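Local coordinates for initiator protein NS1 (Murine minute virus, PDB 4R94), which nicks the viral replication origin through its N-terminal, metal-dependent HUH-type nuclease domain, the part described here, and unwinds DNA with a separate ATP-driven helicase domain, at residues I89-S92 with L93-C97; D136-Q139 with A140-K143; K172-E175 with I176-N180. All coordinates share one frame; numbering follows the deposited sequence.

Contact 1 of 3, residues I89-S92 with L93-C97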
ATOM      1  N   ILE A  89       1.631  10.587   2.618  1.00 15.91           N
ATOM      2  CA  ILE A  89       0.512  10.547   3.539  1.00 16.45           C
ATOM      3  C   ILE A  89      -0.209   9.199   3.449  1.00 14.94           C
ATOM      4  O   ILE A  89      -0.472   8.591   4.465  1.00 16.26           O
ATOM      5  CB  ILE A  89      -0.465  11.699   3.275  1.00 16.74           C
ATOM      6  CG1 ILE A  89       0.207  13.021   3.692  1.00 19.48           C
ATOM      7  CG2 ILE A  89      -1.774  11.479   4.040  1.00 17.79           C
ATOM      8  CD1 ILE A  89      -0.560  14.265   3.291  1.00 22.46           C
ATOM      9  N   PHE A  90      -0.521   8.725   2.247  1.00 16.40           N
ATOM     10  CA  PHE A  90      -1.239   7.452   2.155  1.00 15.76           C
ATOM     11  C   PHE A  90      -0.407   6.298   2.719  1.00 17.42           C
ATOM     12  O   PHE A  90      -0.956   5.380   3.327  1.00 16.47           O
ATOM     13  CB  PHE A  90      -1.639   7.151   0.712  1.00 14.00           C
ATOM     14  CG  PHE A  90      -2.836   7.915   0.230  1.00 15.36           C
ATOM     15  CD1 PHE A  90      -3.850   8.308   1.107  1.00 17.61           C
ATOM     16  CD2 PHE A  90      -2.961   8.229  -1.118  1.00 18.50           C
ATOM     17  CE1 PHE A  90      -4.969   9.012   0.639  1.00 20.67           C
ATOM     18  CE2 PHE A  90      -4.080   8.908  -1.581  1.00 19.06           C
ATOM     19  CZ  PHE A  90      -5.077   9.305  -0.708  1.00 19.34           C
ATOM     20  N   ASP A  91       0.913   6.348   2.543  1.00 17.53           N
ATOM     21  CA  ASP A  91       1.763   5.283   3.098  1.00 15.85           C
ATOM     22  C   ASP A  91       1.586   5.231   4.606  1.00 17.86           C
ATOM     23  O   ASP A  91       1.394   4.157   5.179  1.00 17.45           O
ATOM     24  CB  ASP A  91       3.234   5.500   2.735  1.00 15.92           C
ATOM     25  CG  ASP A  91       4.071   4.248   2.928  1.00 17.97           C
ATOM     26  OD1 ASP A  91       3.771   3.228   2.269  1.00 18.19           O
ATOM     27  OD2 ASP A  91       5.021   4.291   3.746  1.00 21.04           O
ATOM     28  N   SER A  92       1.580   6.402   5.242  1.00 16.04           N
ATOM     29  CA  SER A  92       1.381   6.433   6.690  1.00 16.06           C
ATOM     30  C   SER A  92      -0.009   5.929   7.083  1.00 16.27           C
ATOM     31  O   SER A  92      -0.131   5.207   8.066  1.00 17.73           O
ATOM     32  CB  SER A  92       1.635   7.853   7.272  1.00 15.83           C
ATOM     33  OG  SER A  92       0.612   8.790   6.953  1.00 18.90           O
ATOM     34  N   LEU A  93      -1.050   6.301   6.330  1.00 16.44           N
ATOM     35  CA  LEU A  93      -2.413   5.895   6.660  1.00 14.93           C
ATOM     36  C   LEU A  93      -2.661   4.397   6.457  1.00 16.36           C
ATOM     37  O   LEU A  93      -3.345   3.760   7.282  1.00 15.95           O
ATOM     38  CB  LEU A  93      -3.432   6.695   5.838  1.00 15.53           C
ATOM     39  CG  LEU A  93      -3.475   8.205   6.111  1.00 16.69           C
ATOM     40  CD1 LEU A  93      -4.519   8.816   5.194  1.00 20.91           C
ATOM     41  CD2 LEU A  93      -3.773   8.535   7.586  1.00 21.04           C
ATOM     42  N   VAL A  94      -2.148   3.855   5.353  1.00 16.17           N
ATOM     43  CA  VAL A  94      -2.243   2.426   5.097  1.00 15.08           C
ATOM     44  C   VAL A  94      -1.613   1.641   6.246  1.00 17.48           C
ATOM     45  O   VAL A  94      -2.236   0.724   6.812  1.00 17.38           O
ATOM     46  CB  VAL A  94      -1.569   2.056   3.768  1.00 16.18           C
ATOM     47  CG1 VAL A  94      -1.474   0.533   3.626  1.00 15.27           C
ATOM     48  CG2 VAL A  94      -2.380   2.644   2.599  1.00 17.42           C
ATOM     49  N   LYS A  95      -0.395   2.027   6.616  1.00 16.41           N
ATOM     50  CA  LYS A  95       0.301   1.323   7.682  1.00 18.46           C
ATOM     51  C   LYS A  95      -0.396   1.491   9.023  1.00 18.49           C
ATOM     52  O   LYS A  95      -0.464   0.530   9.792  1.00 19.23           O
ATOM     53  CB  LYS A  95       1.755   1.777   7.741  1.00 19.46           C
ATOM     54  CG  LYS A  95       2.507   1.257   6.530  1.00 19.10           C
ATOM     55  CD  LYS A  95       3.904   1.789   6.400  1.00 20.15           C
ATOM     56  CE  LYS A  95       4.553   1.135   5.173  1.00 19.40           C
ATOM     57  NZ  LYS A  95       5.929   1.661   4.948  1.00 18.82           N
ATOM     58  N   LYS A  96      -0.935   2.685   9.295  1.00 16.72           N
ATOM     59  CA  LYS A  96      -1.727   2.885  10.512  1.00 19.02           C
ATOM     60  C   LYS A  96      -2.870   1.871  10.565  1.00 20.73           C
ATOM     61  O   LYS A  96      -3.123   1.280  11.611  1.00 19.67           O
ATOM     62  CB  LYS A  96      -2.287   4.307  10.597  1.00 20.62           C
ATOM     63  CG  LYS A  96      -2.985   4.600  11.913  1.00 24.24           C
ATOM     64  CD  LYS A  96      -1.965   4.767  13.018  1.00 29.99           C
ATOM     65  CE  LYS A  96      -2.639   5.178  14.326  1.00 34.91           C
ATOM     66  NZ  LYS A  96      -1.631   5.440  15.375  1.00 40.95           N
ATOM     67  N   CYS A  97      -3.538   1.652   9.429  1.00 17.95           N
ATOM     68  CA  CYS A  97      -4.658   0.715   9.390  1.00 19.06           C
ATOM     69  C   CYS A  97      -4.204  -0.702   9.708  1.00 20.97           C
ATOM     70  O   CYS A  97      -4.848  -1.417  10.483  1.00 17.97           O
ATOM     71  CB  CYS A  97      -5.341   0.729   8.019  1.00 16.62           C
ATOM     72  SG  CYS A  97      -6.210   2.256   7.696  1.00 19.22           S
TER
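Asp-91 and Lys-95, one turn apart on helix 81-104, form a buried salt bridge in which Lys-95 NZ lies 3.0 Å from Asp-91 OD2. The ammonium arrives on the syn side of the carboxylate, 21° out of its plane. With CG beside the backbone N (chi1 -70°) and everything beyond it extended, the lysine runs past Asp-91 O to bring NZ there. Both charges have a second partner: Asp-91 OD1 is bonded to His-118 NE2 and Lys-95 NZ to Ser-231 OG, so the pair ties the helix to strands 112-121 and 227-232. This is a buried helix packed against the antiparallel sheet of the HUH nuclease fold, the sheet whose strands carry the metal-binding Glu-119, His-127 and His-129.

Further round the helix, Ile-89 O takes two donors, Leu-93 N at 3.0 Å in the regular i to i+4 bond and Ser-92 OG at 2.7 Å, the serine's chi1 of 72° placing its hydroxyl between N and C. Phe-90 O receives Val-94 N at 2.8 Å in a nearly straight bond, and Asp-91 O receives Lys-95 N at 3.1 Å. Leu-93 supplies the apolar part: its CD1 packs 4.0 Å from Ile-89 CG2 and touches the edge of the Phe-90 ring, which stacks on Trp-126. Lys-96 N bonds to Ser-92 O, while Lys-96 NZ forms salt bridges with Glu-53 and Glu-55.

Contact 2 of 3, residues D136-Q139 with A140-K143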
ATOM      1  N   ASP A 136       0.291 -15.930  12.985  1.00 32.52           N
ATOM      2  CA  ASP A 136      -1.004 -15.635  13.596  1.00 32.70           C
ATOM      3  C   ASP A 136      -2.104 -15.420  12.556  1.00 33.04           C
ATOM      4  O   ASP A 136      -3.213 -15.012  12.901  1.00 37.03           O
ATOM      5  CB  ASP A 136      -0.903 -14.401  14.498  1.00 31.99           C
ATOM      6  CG  ASP A 136       0.195 -14.529  15.535  1.00 39.53           C
ATOM      7  OD1 ASP A 136       0.058 -15.377  16.443  1.00 41.67           O
ATOM      8  OD2 ASP A 136       1.192 -13.783  15.441  1.00 39.83           O
ATOM      9  N   PHE A 137      -1.796 -15.699  11.289  1.00 33.93           N
ATOM     10  CA  PHE A 137      -2.745 -15.494  10.193  1.00 33.20           C
ATOM     11  C   PHE A 137      -3.185 -16.822   9.576  1.00 33.40           C
ATOM     12  O   PHE A 137      -2.355 -17.694   9.338  1.00 34.60           O
ATOM     13  CB  PHE A 137      -2.131 -14.631   9.083  1.00 30.57           C
ATOM     14  CG  PHE A 137      -1.785 -13.226   9.496  1.00 28.01           C
ATOM     15  CD1 PHE A 137      -0.715 -12.972  10.337  1.00 27.43           C
ATOM     16  CD2 PHE A 137      -2.494 -12.153   8.984  1.00 26.58           C
ATOM     17  CE1 PHE A 137      -0.385 -11.668  10.696  1.00 28.08           C
ATOM     18  CE2 PHE A 137      -2.171 -10.856   9.336  1.00 26.29           C
ATOM     19  CZ  PHE A 137      -1.116 -10.611  10.197  1.00 25.80           C
ATOM     20  N   SER A 138      -4.482 -16.960   9.311  1.00 34.75           N
ATOM     21  CA  SER A 138      -5.006 -18.109   8.573  1.00 34.07           C
ATOM     22  C   SER A 138      -6.014 -17.663   7.512  1.00 30.89           C
ATOM     23  O   SER A 138      -6.707 -16.668   7.691  1.00 29.78           O
ATOM     24  CB  SER A 138      -5.646 -19.130   9.524  1.00 37.52           C
ATOM     25  OG  SER A 138      -6.630 -18.529  10.352  1.00 45.86           O
ATOM     26  N   GLN A 139      -6.106 -18.413   6.418  1.00 31.48           N
ATOM     27  CA  GLN A 139      -6.944 -18.033   5.274  1.00 28.38           C
ATOM     28  C   GLN A 139      -8.390 -17.645   5.617  1.00 31.08           C
ATOM     29  O   GLN A 139      -8.944 -16.695   5.046  1.00 28.36           O
ATOM     30  CB  GLN A 139      -6.976 -19.170   4.244  1.00 32.70           C
ATOM     31  CG  GLN A 139      -8.247 -19.163   3.414  1.00 33.50           C
ATOM     32  CD  GLN A 139      -8.066 -19.677   2.016  1.00 36.87           C
ATOM     33  OE1 GLN A 139      -6.944 -19.935   1.570  1.00 46.62           O
ATOM     34  NE2 GLN A 139      -9.177 -19.828   1.300  1.00 35.64           N
ATOM     35  N   ALA A 140      -9.001 -18.369   6.551  1.00 31.43           N
ATOM     36  CA  ALA A 140     -10.394 -18.115   6.910  1.00 30.30           C
ATOM     37  C   ALA A 140     -10.618 -16.723   7.512  1.00 27.77           C
ATOM     38  O   ALA A 140     -11.752 -16.272   7.608  1.00 32.05           O
ATOM     39  CB  ALA A 140     -10.886 -19.182   7.880  1.00 33.80           C
ATOM     40  N   GLN A 141      -9.534 -16.050   7.900  1.00 28.58           N
ATOM     41  CA  GLN A 141      -9.617 -14.735   8.534  1.00 27.99           C
ATOM     42  C   GLN A 141      -9.566 -13.592   7.518  1.00 25.39           C
ATOM     43  O   GLN A 141      -9.690 -12.415   7.892  1.00 23.80           O
ATOM     44  CB  GLN A 141      -8.487 -14.560   9.545  1.00 30.18           C
ATOM     45  CG  GLN A 141      -8.456 -15.589  10.662  1.00 32.92           C
ATOM     46  CD  GLN A 141      -7.250 -15.413  11.569  1.00 38.17           C
ATOM     47  OE1 GLN A 141      -6.123 -15.231  11.098  1.00 37.90           O
ATOM     48  NE2 GLN A 141      -7.482 -15.455  12.877  1.00 43.51           N
ATOM     49  N   GLY A 142      -9.374 -13.929   6.248  1.00 24.61           N
ATOM     50  CA  GLY A 142      -9.212 -12.922   5.207  1.00 25.11           C
ATOM     51  C   GLY A 142     -10.351 -11.931   5.092  1.00 24.09           C
ATOM     52  O   GLY A 142     -10.125 -10.714   5.030  1.00 22.53           O
ATOM     53  N   LYS A 143     -11.579 -12.439   5.061  1.00 21.70           N
ATOM     54  CA  LYS A 143     -12.762 -11.580   4.960  1.00 24.42           C
ATOM     55  C   LYS A 143     -12.873 -10.599   6.122  1.00 23.49           C
ATOM     56  O   LYS A 143     -13.182  -9.427   5.915  1.00 23.54           O
ATOM     57  CB  LYS A 143     -14.031 -12.424   4.894  1.00 27.95           C
ATOM     58  CG  LYS A 143     -14.223 -13.138   3.564  1.00 34.72           C
ATOM     59  CD  LYS A 143     -15.124 -14.349   3.737  1.00 39.68           C
ATOM     60  CE  LYS A 143     -15.829 -14.700   2.444  1.00 48.61           C
ATOM     61  NZ  LYS A 143     -16.856 -13.673   2.106  1.00 50.89           N
TER
HETATM   62  O   HOH W   1     -11.525 -15.448   4.434  1.00 32.50           O
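Gln-141 reaches back over Ser-138 and uses its side-chain carbonyl to hold the backbone of the residue three places earlier. Gln-141 OE1 accepts from Ser-138 N at 3.0 Å, with an N-H...O angle of 152°. The donor stands well above the plane of the amide, 42° out of it, so the flat end of the glutamine is turned partly face-on to the N-H. Gln-141 CG sits beside its own backbone N (chi1 -59°) and CD continues in an extended line, which carries the amide back along the incoming loop.

The two side chains lie against each other as well as bonding through the main chain. Ser-138 OG comes within 3.4 Å of Gln-141 CD and 3.5 Å of Gln-141 CG, alongside the glutamine. In the other direction Gln-141 N donates to Ser-138 O at 2.9 Å. Gln-141 CB rests near the same oxygen. The bond from OE1 to Ser-138 N is thus one half of a capping box, the half in which the later side chain caps the earlier N-H; the return bond is a main-chain i to i+3 turn bond.

The turn is carried forward by Gln-139 O, which accepts from Gly-142 N at 3.0 Å and from a water. That water in turn accepts from Lys-143 N, so it bridges Gln-139 O to the first turn of the helix.

The whole contact is the surface junction where the loop leaving strand 125-134 turns into helix 142-160. The Phe-137 ring meets Trp-145 of that helix with the planes about 30° apart, and in the loop between helix 81-104 and strand 112-121 Phe-137 touches Ile-107 and Gln-141 touches Lys-105.

Contact 3 of 3, residues K172-E175 with I176-N180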
ATOM      1  N   LYS A 172     -21.365  10.685   4.610  1.00 27.66           N
ATOM      2  CA  LYS A 172     -21.617  10.118   3.300  1.00 30.14           C
ATOM      3  C   LYS A 172     -20.312   9.565   2.722  1.00 26.60           C
ATOM      4  O   LYS A 172     -20.294   8.477   2.151  1.00 27.86           O
ATOM      5  CB  LYS A 172     -22.229  11.162   2.364  1.00 31.08           C
ATOM      6  CG  LYS A 172     -22.671  10.605   1.019  1.00 33.80           C
ATOM      7  CD  LYS A 172     -23.719   9.510   1.185  1.00 43.15           C
ATOM      8  CE  LYS A 172     -24.519   9.287  -0.098  1.00 50.57           C
ATOM      9  NZ  LYS A 172     -23.707   8.735  -1.221  1.00 52.03           N
ATOM     10  N   LEU A 173     -19.224  10.310   2.891  1.00 23.45           N
ATOM     11  CA  LEU A 173     -17.935   9.890   2.355  1.00 22.63           C
ATOM     12  C   LEU A 173     -17.476   8.619   3.062  1.00 22.91           C
ATOM     13  O   LEU A 173     -16.993   7.686   2.425  1.00 21.78           O
ATOM     14  CB  LEU A 173     -16.895  11.002   2.512  1.00 21.30           C
ATOM     15  CG  LEU A 173     -15.475  10.689   2.042  1.00 22.54           C
ATOM     16  CD1 LEU A 173     -15.502  10.246   0.574  1.00 23.40           C
ATOM     17  CD2 LEU A 173     -14.584  11.890   2.216  1.00 22.13           C
ATOM     18  N   ARG A 174     -17.657   8.590   4.379  1.00 25.45           N
ATOM     19  CA  ARG A 174     -17.315   7.422   5.180  1.00 25.20           C
ATOM     20  C   ARG A 174     -18.062   6.181   4.681  1.00 25.19           C
ATOM     21  O   ARG A 174     -17.464   5.111   4.500  1.00 23.59           O
ATOM     22  CB  ARG A 174     -17.627   7.709   6.661  1.00 24.21           C
ATOM     23  CG  ARG A 174     -17.535   6.506   7.576  1.00 28.80           C
ATOM     24  CD  ARG A 174     -16.097   6.213   7.997  1.00 23.16           C
ATOM     25  NE  ARG A 174     -16.012   4.854   8.501  1.00 28.50           N
ATOM     26  CZ  ARG A 174     -16.307   4.512   9.748  1.00 27.24           C
ATOM     27  NH1 ARG A 174     -16.655   5.451  10.620  1.00 27.11           N
ATOM     28  NH2 ARG A 174     -16.222   3.244  10.132  1.00 28.12           N
ATOM     29  N   GLU A 175     -19.362   6.312   4.409  1.00 27.12           N
ATOM     30  CA  GLU A 175     -20.114   5.137   3.967  1.00 31.59           C
ATOM     31  C   GLU A 175     -19.826   4.760   2.501  1.00 25.86           C
ATOM     32  O   GLU A 175     -19.894   3.589   2.157  1.00 29.92           O
ATOM     33  CB  GLU A 175     -21.623   5.318   4.202  1.00 33.98           C
ATOM     34  CG  GLU A 175     -22.288   6.508   3.559  1.00 39.04           C
ATOM     35  CD  GLU A 175     -23.741   6.666   4.014  1.00 48.14           C
ATOM     36  OE1 GLU A 175     -24.551   7.254   3.262  1.00 47.41           O
ATOM     37  OE2 GLU A 175     -24.072   6.196   5.128  1.00 52.35           O
ATOM     38  N   ILE A 176     -19.477   5.730   1.655  1.00 26.28           N
ATOM     39  CA  ILE A 176     -19.061   5.417   0.289  1.00 23.11           C
ATOM     40  C   ILE A 176     -17.796   4.571   0.312  1.00 24.86           C
ATOM     41  O   ILE A 176     -17.718   3.551  -0.369  1.00 23.06           O
ATOM     42  CB  ILE A 176     -18.811   6.680  -0.550  1.00 24.14           C
ATOM     43  CG1 ILE A 176     -20.138   7.374  -0.874  1.00 28.22           C
ATOM     44  CG2 ILE A 176     -18.090   6.333  -1.849  1.00 27.13           C
ATOM     45  CD1 ILE A 176     -19.966   8.756  -1.464  1.00 25.94           C
ATOM     46  N   ALA A 177     -16.822   4.977   1.124  1.00 23.52           N
ATOM     47  CA  ALA A 177     -15.543   4.266   1.157  1.00 21.59           C
ATOM     48  C   ALA A 177     -15.706   2.824   1.646  1.00 26.33           C
ATOM     49  O   ALA A 177     -14.950   1.934   1.240  1.00 25.15           O
ATOM     50  CB  ALA A 177     -14.553   5.018   2.026  1.00 19.99           C
ATOM     51  N   GLU A 178     -16.706   2.592   2.491  1.00 25.39           N
ATOM     52  CA  GLU A 178     -16.975   1.243   2.987  1.00 28.85           C
ATOM     53  C   GLU A 178     -17.830   0.412   2.037  1.00 26.97           C
ATOM     54  O   GLU A 178     -17.493  -0.732   1.721  1.00 29.00           O
ATOM     55  CB  GLU A 178     -17.656   1.321   4.347  1.00 28.76           C
ATOM     56  CG  GLU A 178     -16.810   1.999   5.388  1.00 31.76           C
ATOM     57  CD  GLU A 178     -16.930   1.342   6.736  1.00 36.67           C
ATOM     58  OE1 GLU A 178     -17.726   0.385   6.859  1.00 41.79           O
ATOM     59  OE2 GLU A 178     -16.225   1.773   7.670  1.00 36.03           O
ATOM     60  N   ASP A 179     -18.940   0.989   1.583  1.00 28.00           N
ATOM     61  CA  ASP A 179     -19.879   0.284   0.712  1.00 32.17           C
ATOM     62  C   ASP A 179     -19.237  -0.100  -0.612  1.00 29.71           C
ATOM     63  O   ASP A 179     -19.506  -1.174  -1.156  1.00 32.28           O
ATOM     64  CB  ASP A 179     -21.125   1.144   0.463  1.00 32.52           C
ATOM     65  CG  ASP A 179     -21.991   1.280   1.697  1.00 37.96           C
ATOM     66  OD1 ASP A 179     -21.985   0.348   2.528  1.00 41.62           O
ATOM     67  OD2 ASP A 179     -22.671   2.321   1.847  1.00 48.71           O
ATOM     68  N   ASN A 180     -18.369   0.767  -1.119  1.00 29.10           N
ATOM     69  CA  ASN A 180     -17.699   0.528  -2.383  1.00 26.97           C
ATOM     70  C   ASN A 180     -16.341  -0.159  -2.242  1.00 22.33           C
ATOM     71  O   ASN A 180     -15.569  -0.211  -3.202  1.00 24.90           O
ATOM     72  CB  ASN A 180     -17.524   1.835  -3.146  1.00 29.12           C
ATOM     73  CG  ASN A 180     -18.818   2.314  -3.779  1.00 34.11           C
ATOM     74  OD1 ASN A 180     -19.187   1.873  -4.864  1.00 44.54           O
ATOM     75  ND2 ASN A 180     -19.508   3.209  -3.106  1.00 34.59           N
TER
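Arg-174 and Glu-178 form an i to i+4 salt bridge on helix 167-179, which packs beside helix 142-160 in the HUH nuclease fold. Glu-178 OE2 is the one carboxylate oxygen that meets the guanidinium. Arg-174 NH2 approaches Glu-178 OE2 at 2.9 Å on the syn side, and Arg-174 NE adds a weak bond to it at 3.2 Å. The oxygen sits at the edge of the guanidinium, near its plane, but the two flat groups are turned 57° apart, and the geometry is a fork of two nitrogens on one oxygen. Arg-174 gets there by a bend at chi2 (82°) after a CG placed opposite its backbone N. Ser-154 OG of helix 142-160 is bonded to both Arg-174 NE and Glu-178 OE2, which fastens the ion pair to the neighbouring helix.

Apolar contact occupies another side of the helix. The end of Ile-176 crosses the bent Lys-172 chain, Ile-176 CD1 lying 4.1 Å from Lys-172 CG. Bends at chi2 and chi4 bring Lys-172 NZ back to 3.7 Å from Ile-176 CD1. Lys-172 touches Leu-37 and Ile-176 touches Val-35, both of the small hairpin strand 35-37, while Ile-176 also reaches Trp-182.

Backbone bonds follow the helical pattern: Ile-176 N to Lys-172 O, Ala-177 N to Leu-173 O, and Asp-179 N to Glu-175 O at 2.8 Å. The weak point is local to Glu-178 N, split between Arg-174 O and Glu-175 O; the pattern recovers at Asp-179. Asn-180, the first residue to leave helical angles, closes the last turn with two donors: its N lies 3.0 Å from Ile-176 O, and its ND2 comes to that oxygen from the opposite face of the carbonyl plane at 3.3 Å.

The three contacts follow one another along the chain without touching. Contact 1 is the buried one, its centre about 8 Å from that of the chain, whereas contacts 2 and 3 are both about 19 Å out. Helix 142-160 relates them: contact 2 starts it, contact 1 packs against it through Phe-90, Val-94, Lys-96 and Cys-97, and contact 3 lies along it through Arg-174, Ala-177 and Glu-178. Contact 1 alone approaches the nuclease site, with the Val-94 side chain about 13 Å from the magnesium ion and about 9 Å from the side chain of His-129. Contacts 2 and 3, centres about 24 Å apart, are away from it.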